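Local coordinates for protein putidaredoxin reductase (Pseudomonas putida, PDB 1Q1R) that probably passes electrons from NADH through its bound FAD to putidaredoxin, the iron-sulfur partner of the cytochrome P450cam monooxygenase, at residues A[207-212]-A[235-240]; A[118-123]-A[128-133]. All blocks are in the same frame, centred on the assembly; numbering follows the deposited sequence.

Contact 1: A[207-212]-A[235-240]; sequences DIRTGT and TRLPAD
Arg209 lays its guanidinium over the end of Leu237: methyl CD2 stands 4.1 Å above the plane of the group, over its centre, and 4.2 Å from Arg209 CZ. The contact is van der Waals in kind. The second touch is at the terminal nitrogen, where Arg209 NH1 comes within 3.5 Å of Thr235 CG2, which approaches obliquely. Thr235 has this methyl anti to its backbone N, while its hydroxyl OG1 is hydrogen-bonded to Asp233 OD1.

What fixes the rotation of the guanidinium lies on its own strand. Asp207 OD2 takes both Arg209 NE, at 2.8 Å, and Arg209 NH2, at 3.0 Å, a side-on salt bridge onto a single oxygen. OD2 lies within a few degrees of the guanidinium plane, so Asp207 lies at the edge and one face is turned to Leu237 CD2. On the acid's side, NH2 uses the syn lone pair of OD2, whereas NE comes in on the same syn side but 30° out of the carboxylate plane. The arginine chain is extended from CG to NE, which carries the charged end out to the other segment; it and Leu237 run past each other in opposite directions. Leu237 is buried, and it also touches Thr176 and Leu178 of strand 174-178 and Cys231 of strand 226-231.

The two backbones belong to different sheets. Strand 207-209 is one of the two outermost strands of a five-stranded parallel sheet, pairing with 174-178, whereas 236-238 borders the three-stranded antiparallel sheet formed with 214-219 and 226-231. Only 110 Å² is buried between the segments. Such side-chain contact between a Rossmann-type parallel sheet and its antiparallel excursion belongs to the nucleotide-binding domain of the glutathione reductase fold.

Contact 2: A[118-123]-A[128-133]; sequences PVASGA and NNFRYL
The Phe130 ring receives the methyl of Ala120 at its far end, obliquely, with Ala120 CB 3.5 Å from Phe130 CZ; the two flanking carbons, CE1 and CE2, stand at 3.9 and 4.0 Å from that same CB. At the edge of the phenyl ring, in its plane, lies Tyr132 CE1, while the edge of the tyrosine ring has a water in plane. With CG anti to the backbone N (chi1 179°), Phe130 reaches across to the loop, although the nearest CA atoms, those of Ala120 and Phe130, are 8.7 Å apart.

The polar link runs through that water. It donates to Ala120 O at 3.1 Å and lies 2.6 Å from Tyr132 OH, a hydrogen bond whose direction is undecided. The same hydroxyl is also hydrogen-bonded to the backbone N of Leu117, so two partners fix the phenol end against the loop.

Phe130 also touches Val242 and Ala244 of strand 241-244, and Ala120 touches Phe217 of strand 214-219. The contact joins the loop before helix 123-126 to edge strand 130-132 of the parallel sheet in what is probably the NADH-binding domain, of Rossmann type, as in the glutathione reductase fold.

Contact 2 is completed along the chain before contact 1 begins, and their centres lie 16 Å apart. Both reach the five-stranded parallel sheet ordered 130-132, 241-244, 151-155, 174-178, 207-209, at its two outermost strands: 130-132 in contact 2 and 207-209 in contact 1. They also meet directly, through a probable hydrogen bond of 3.0 Å from Asn129 ND2 to Asp240 O, just ahead of the pairing of 130-132 with 241-244. The antiparallel sheet connects them again, with 236-238 in contact 1 and 214-219 against loop 118-123. The domain is probably the NADH-binding one; within segment 128-133, Leu133 touches FAD.

Contact 1: A[207-212]-A[235-240]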
ATOM      1  N   ASP A 207      -8.900   0.352  22.458  1.00 30.75           N
ATOM      2  CA  ASP A 207      -7.907   0.354  23.522  1.00 31.43           C
ATOM      3  C   ASP A 207      -6.562   0.099  22.856  1.00 30.82           C
ATOM      4  O   ASP A 207      -6.213  -1.041  22.553  1.00 30.47           O
ATOM      5  CB  ASP A 207      -8.199  -0.736  24.555  1.00 32.77           C
ATOM      6  CG  ASP A 207      -7.069  -0.903  25.557  1.00 34.18           C
ATOM      7  OD1 ASP A 207      -6.304   0.062  25.773  1.00 34.83           O
ATOM      8  OD2 ASP A 207      -6.950  -1.996  26.140  1.00 35.89           O
ATOM      9  N   ILE A 208      -5.820   1.177  22.614  1.00 30.82           N
ATOM     10  CA  ILE A 208      -4.514   1.095  21.968  1.00 30.56           C
ATOM     11  C   ILE A 208      -3.400   0.900  22.990  1.00 31.20           C
ATOM     12  O   ILE A 208      -3.268   1.679  23.935  1.00 30.99           O
ATOM     13  CB  ILE A 208      -4.224   2.379  21.157  1.00 30.92           C
ATOM     14  CG1 ILE A 208      -5.217   2.485  19.997  1.00 31.60           C
ATOM     15  CG2 ILE A 208      -2.787   2.371  20.646  1.00 29.74           C
ATOM     16  CD1 ILE A 208      -5.079   3.742  19.177  1.00 33.34           C
ATOM     17  N   ARG A 209      -2.602  -0.144  22.792  1.00 31.32           N
ATOM     18  CA  ARG A 209      -1.492  -0.437  23.690  1.00 32.12           C
ATOM     19  C   ARG A 209      -0.177  -0.400  22.933  1.00 31.68           C
ATOM     20  O   ARG A 209       0.166  -1.329  22.203  1.00 30.88           O
ATOM     21  CB  ARG A 209      -1.687  -1.809  24.344  1.00 32.88           C
ATOM     22  CG  ARG A 209      -3.044  -1.938  25.007  1.00 34.80           C
ATOM     23  CD  ARG A 209      -3.086  -3.015  26.068  1.00 37.16           C
ATOM     24  NE  ARG A 209      -4.360  -2.962  26.782  1.00 40.14           N
ATOM     25  CZ  ARG A 209      -4.575  -3.498  27.979  1.00 41.23           C
ATOM     26  NH1 ARG A 209      -3.596  -4.135  28.609  1.00 41.88           N
ATOM     27  NH2 ARG A 209      -5.770  -3.393  28.547  1.00 40.74           N
ATOM     28  N   THR A 210       0.555   0.694  23.105  1.00 32.22           N
ATOM     29  CA  THR A 210       1.838   0.865  22.442  1.00 32.90           C
ATOM     30  C   THR A 210       2.949   0.270  23.297  1.00 33.43           C
ATOM     31  O   THR A 210       2.746  -0.019  24.473  1.00 32.99           O
ATOM     32  CB  THR A 210       2.128   2.353  22.189  1.00 33.19           C
ATOM     33  OG1 THR A 210       1.987   3.080  23.414  1.00 33.27           O
ATOM     34  CG2 THR A 210       1.158   2.914  21.157  1.00 33.73           C
ATOM     35  N   GLY A 211       4.122   0.086  22.704  1.00 33.87           N
ATOM     36  CA  GLY A 211       5.225  -0.491  23.447  1.00 35.66           C
ATOM     37  C   GLY A 211       4.830  -1.848  24.001  1.00 36.48           C
ATOM     38  O   GLY A 211       5.305  -2.266  25.061  1.00 36.47           O
ATOM     39  N   THR A 212       3.951  -2.538  23.280  1.00 36.39           N
ATOM     40  CA  THR A 212       3.484  -3.853  23.703  1.00 36.46           C
ATOM     41  C   THR A 212       3.956  -4.924  22.734  1.00 36.26           C
ATOM     42  O   THR A 212       3.882  -4.752  21.518  1.00 36.32           O
ATOM     43  CB  THR A 212       1.946  -3.903  23.784  1.00 36.63           C
ATOM     44  OG1 THR A 212       1.487  -2.968  24.768  1.00 37.18           O
ATOM     45  CG2 THR A 212       1.483  -5.300  24.164  1.00 36.35           C
ATOM     46  N   THR A 235       0.209  -9.607  30.342  1.00 34.55           N
ATOM     47  CA  THR A 235      -1.190  -9.257  30.144  1.00 34.00           C
ATOM     48  C   THR A 235      -1.911 -10.284  29.272  1.00 32.47           C
ATOM     49  O   THR A 235      -1.428 -10.643  28.200  1.00 32.09           O
ATOM     50  CB  THR A 235      -1.336  -7.883  29.461  1.00 35.16           C
ATOM     51  OG1 THR A 235      -0.579  -6.901  30.180  1.00 36.63           O
ATOM     52  CG2 THR A 235      -2.800  -7.467  29.433  1.00 35.19           C
ATOM     53  N   ARG A 236      -3.058 -10.765  29.739  1.00 31.61           N
ATOM     54  CA  ARG A 236      -3.842 -11.709  28.952  1.00 30.47           C
ATOM     55  C   ARG A 236      -5.005 -10.958  28.314  1.00 29.61           C
ATOM     56  O   ARG A 236      -5.828 -10.358  29.006  1.00 29.72           O
ATOM     57  CB  ARG A 236      -4.398 -12.848  29.815  1.00 29.41           C
ATOM     58  CG  ARG A 236      -5.427 -13.717  29.066  1.00 29.38           C
ATOM     59  CD  ARG A 236      -5.927 -14.894  29.897  1.00 28.42           C
ATOM     60  NE  ARG A 236      -6.892 -15.721  29.167  1.00 28.87           N
ATOM     61  CZ  ARG A 236      -8.186 -15.441  29.044  1.00 29.57           C
ATOM     62  NH1 ARG A 236      -8.695 -14.350  29.603  1.00 29.33           N
ATOM     63  NH2 ARG A 236      -8.981 -16.253  28.358  1.00 30.78           N
ATOM     64  N   LEU A 237      -5.067 -10.988  26.990  1.00 28.60           N
ATOM     65  CA  LEU A 237      -6.145 -10.318  26.277  1.00 27.86           C
ATOM     66  C   LEU A 237      -7.040 -11.376  25.641  1.00 26.07           C
ATOM     67  O   LEU A 237      -6.655 -12.010  24.662  1.00 25.21           O
ATOM     68  CB  LEU A 237      -5.570  -9.403  25.190  1.00 29.01           C
ATOM     69  CG  LEU A 237      -4.690  -8.242  25.665  1.00 29.55           C
ATOM     70  CD1 LEU A 237      -3.994  -7.611  24.474  1.00 31.04           C
ATOM     71  CD2 LEU A 237      -5.539  -7.220  26.402  1.00 28.96           C
ATOM     72  N   PRO A 238      -8.242 -11.591  26.201  1.00 25.38           N
ATOM     73  CA  PRO A 238      -9.153 -12.591  25.635  1.00 25.00           C
ATOM     74  C   PRO A 238      -9.561 -12.118  24.244  1.00 25.26           C
ATOM     75  O   PRO A 238      -9.811 -10.932  24.045  1.00 24.96           O
ATOM     76  CB  PRO A 238     -10.314 -12.592  26.622  1.00 25.43           C
ATOM     77  CG  PRO A 238     -10.356 -11.157  27.078  1.00 26.72           C
ATOM     78  CD  PRO A 238      -8.889 -10.846  27.297  1.00 25.24           C
ATOM     79  N   ALA A 239      -9.619 -13.033  23.282  1.00 24.54           N
ATOM     80  CA  ALA A 239      -9.974 -12.643  21.925  1.00 24.38           C
ATOM     81  C   ALA A 239     -10.836 -13.655  21.190  1.00 24.56           C
ATOM     82  O   ALA A 239     -10.642 -14.862  21.319  1.00 24.80           O
ATOM     83  CB  ALA A 239      -8.707 -12.383  21.120  1.00 22.86           C
ATOM     84  N   ASP A 240     -11.790 -13.147  20.419  1.00 24.56           N
ATOM     85  CA  ASP A 240     -12.655 -13.996  19.609  1.00 23.65           C
ATOM     86  C   ASP A 240     -12.103 -13.948  18.188  1.00 23.15           C
ATOM     87  O   ASP A 240     -12.369 -14.827  17.369  1.00 22.78           O
ATOM     88  CB  ASP A 240     -14.091 -13.468  19.612  1.00 23.38           C
ATOM     89  CG  ASP A 240     -14.733 -13.549  20.976  1.00 24.09           C
ATOM     90  OD1 ASP A 240     -14.792 -14.664  21.528  1.00 24.49           O
ATOM     91  OD2 ASP A 240     -15.178 -12.501  21.494  1.00 24.74           O
TER

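Contact 2: A[118-123]-A[128-133]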
ATOM      1  N   PRO A 118       6.100 -14.299  14.037  1.00 30.74           N
ATOM      2  CA  PRO A 118       6.801 -15.468  14.587  1.00 30.64           C
ATOM      3  C   PRO A 118       6.079 -16.272  15.672  1.00 30.04           C
ATOM      4  O   PRO A 118       6.096 -17.502  15.643  1.00 30.58           O
ATOM      5  CB  PRO A 118       8.116 -14.871  15.087  1.00 31.37           C
ATOM      6  CG  PRO A 118       8.378 -13.787  14.071  1.00 31.81           C
ATOM      7  CD  PRO A 118       7.007 -13.138  13.952  1.00 31.00           C
ATOM      8  N   VAL A 119       5.448 -15.594  16.625  1.00 29.27           N
ATOM      9  CA  VAL A 119       4.763 -16.307  17.699  1.00 29.67           C
ATOM     10  C   VAL A 119       3.370 -16.812  17.338  1.00 29.91           C
ATOM     11  O   VAL A 119       2.637 -17.295  18.205  1.00 29.66           O
ATOM     12  CB  VAL A 119       4.666 -15.447  18.982  1.00 28.56           C
ATOM     13  CG1 VAL A 119       6.063 -15.141  19.497  1.00 28.70           C
ATOM     14  CG2 VAL A 119       3.901 -14.163  18.706  1.00 29.30           C
ATOM     15  N   ALA A 120       3.015 -16.710  16.060  1.00 30.29           N
ATOM     16  CA  ALA A 120       1.713 -17.170  15.593  1.00 30.85           C
ATOM     17  C   ALA A 120       1.892 -18.311  14.607  1.00 32.04           C
ATOM     18  O   ALA A 120       1.042 -18.549  13.746  1.00 32.59           O
ATOM     19  CB  ALA A 120       0.953 -16.031  14.940  1.00 30.36           C
ATOM     20  N   SER A 121       3.009 -19.015  14.738  1.00 31.74           N
ATOM     21  CA  SER A 121       3.319 -20.139  13.869  1.00 32.67           C
ATOM     22  C   SER A 121       2.425 -21.336  14.179  1.00 32.53           C
ATOM     23  O   SER A 121       1.684 -21.337  15.161  1.00 32.65           O
ATOM     24  CB  SER A 121       4.776 -20.550  14.060  1.00 33.65           C
ATOM     25  OG  SER A 121       4.993 -20.964  15.398  1.00 35.51           O
ATOM     26  N   GLY A 122       2.505 -22.353  13.329  1.00 32.77           N
ATOM     27  CA  GLY A 122       1.729 -23.564  13.527  1.00 32.11           C
ATOM     28  C   GLY A 122       0.234 -23.400  13.701  1.00 32.18           C
ATOM     29  O   GLY A 122      -0.427 -22.705  12.928  1.00 32.06           O
ATOM     30  N   ALA A 123      -0.297 -24.054  14.730  1.00 31.82           N
ATOM     31  CA  ALA A 123      -1.725 -24.028  15.026  1.00 31.42           C
ATOM     32  C   ALA A 123      -2.326 -22.629  15.067  1.00 31.54           C
ATOM     33  O   ALA A 123      -3.422 -22.406  14.553  1.00 31.33           O
ATOM     34  CB  ALA A 123      -1.986 -24.740  16.351  1.00 31.06           C
ATOM     35  N   ASN A 128      -9.040 -20.382  12.295  1.00 26.54           N
ATOM     36  CA  ASN A 128      -9.906 -19.626  11.400  1.00 27.55           C
ATOM     37  C   ASN A 128     -10.209 -18.236  11.956  1.00 26.42           C
ATOM     38  O   ASN A 128     -10.751 -17.380  11.247  1.00 24.89           O
ATOM     39  CB  ASN A 128     -11.204 -20.402  11.139  1.00 32.07           C
ATOM     40  CG  ASN A 128     -12.128 -20.416  12.330  1.00 35.15           C
ATOM     41  OD1 ASN A 128     -11.685 -20.443  13.475  1.00 40.06           O
ATOM     42  ND2 ASN A 128     -13.432 -20.412  12.064  1.00 40.71           N
ATOM     43  N   ASN A 129      -9.857 -18.010  13.221  1.00 23.72           N
ATOM     44  CA  ASN A 129     -10.088 -16.708  13.825  1.00 22.29           C
ATOM     45  C   ASN A 129      -8.799 -15.910  14.035  1.00 22.04           C
ATOM     46  O   ASN A 129      -8.736 -15.008  14.865  1.00 21.08           O
ATOM     47  CB  ASN A 129     -10.888 -16.840  15.130  1.00 21.44           C
ATOM     48  CG  ASN A 129     -10.101 -17.470  16.250  1.00 20.20           C
ATOM     49  OD1 ASN A 129      -9.188 -18.263  16.025  1.00 20.07           O
ATOM     50  ND2 ASN A 129     -10.476 -17.142  17.476  1.00 20.78           N
ATOM     51  N   PHE A 130      -7.771 -16.266  13.273  1.00 22.17           N
ATOM     52  CA  PHE A 130      -6.500 -15.546  13.279  1.00 23.83           C
ATOM     53  C   PHE A 130      -6.236 -15.332  11.794  1.00 23.37           C
ATOM     54  O   PHE A 130      -6.122 -16.298  11.043  1.00 24.17           O
ATOM     55  CB  PHE A 130      -5.345 -16.370  13.857  1.00 24.46           C
ATOM     56  CG  PHE A 130      -4.023 -15.638  13.831  1.00 25.96           C
ATOM     57  CD1 PHE A 130      -3.607 -14.883  14.925  1.00 26.22           C
ATOM     58  CD2 PHE A 130      -3.239 -15.634  12.682  1.00 26.55           C
ATOM     59  CE1 PHE A 130      -2.435 -14.130  14.875  1.00 26.05           C
ATOM     60  CE2 PHE A 130      -2.059 -14.881  12.620  1.00 27.26           C
ATOM     61  CZ  PHE A 130      -1.661 -14.129  13.720  1.00 26.42           C
ATOM     62  N   ARG A 131      -6.140 -14.079  11.365  1.00 22.43           N
ATOM     63  CA  ARG A 131      -5.915 -13.794   9.954  1.00 22.29           C
ATOM     64  C   ARG A 131      -5.063 -12.564   9.712  1.00 21.71           C
ATOM     65  O   ARG A 131      -4.984 -11.672  10.556  1.00 21.27           O
ATOM     66  CB  ARG A 131      -7.255 -13.560   9.239  1.00 23.90           C
ATOM     67  CG  ARG A 131      -8.031 -14.810   8.845  1.00 28.38           C
ATOM     68  CD  ARG A 131      -7.604 -15.311   7.470  1.00 30.12           C
ATOM     69  NE  ARG A 131      -8.420 -16.440   7.041  1.00 33.94           N
ATOM     70  CZ  ARG A 131      -8.375 -16.986   5.830  1.00 34.98           C
ATOM     71  NH1 ARG A 131      -7.546 -16.510   4.911  1.00 34.35           N
ATOM     72  NH2 ARG A 131      -9.172 -18.007   5.537  1.00 36.54           N
ATOM     73  N   TYR A 132      -4.433 -12.542   8.542  1.00 20.61           N
ATOM     74  CA  TYR A 132      -3.664 -11.398   8.074  1.00 21.35           C
ATOM     75  C   TYR A 132      -4.669 -10.804   7.079  1.00 21.02           C
ATOM     76  O   TYR A 132      -5.657 -11.463   6.746  1.00 19.60           O
ATOM     77  CB  TYR A 132      -2.398 -11.845   7.332  1.00 22.32           C
ATOM     78  CG  TYR A 132      -1.382 -12.511   8.230  1.00 23.40           C
ATOM     79  CD1 TYR A 132      -1.427 -13.887   8.471  1.00 24.70           C
ATOM     80  CD2 TYR A 132      -0.408 -11.755   8.884  1.00 24.02           C
ATOM     81  CE1 TYR A 132      -0.523 -14.496   9.349  1.00 25.36           C
ATOM     82  CE2 TYR A 132       0.499 -12.346   9.762  1.00 25.10           C
ATOM     83  CZ  TYR A 132       0.434 -13.717   9.992  1.00 25.95           C
ATOM     84  OH  TYR A 132       1.316 -14.296  10.872  1.00 26.36           O
ATOM     85  N   LEU A 133      -4.448  -9.584   6.606  1.00 20.19           N
ATOM     86  CA  LEU A 133      -5.392  -8.996   5.657  1.00 20.84           C
ATOM     87  C   LEU A 133      -4.719  -8.527   4.376  1.00 21.49           C
ATOM     88  O   LEU A 133      -4.088  -7.475   4.347  1.00 20.92           O
ATOM     89  CB  LEU A 133      -6.144  -7.826   6.301  1.00 19.85           C
ATOM     90  CG  LEU A 133      -7.099  -7.025   5.398  1.00 19.14           C
ATOM     91  CD1 LEU A 133      -8.117  -7.953   4.731  1.00 18.96           C
ATOM     92  CD2 LEU A 133      -7.809  -5.966   6.232  1.00 18.13           C
TER
HETATM   93  O   HOH W   1       0.987 -16.866  11.152  1.00 28.69           O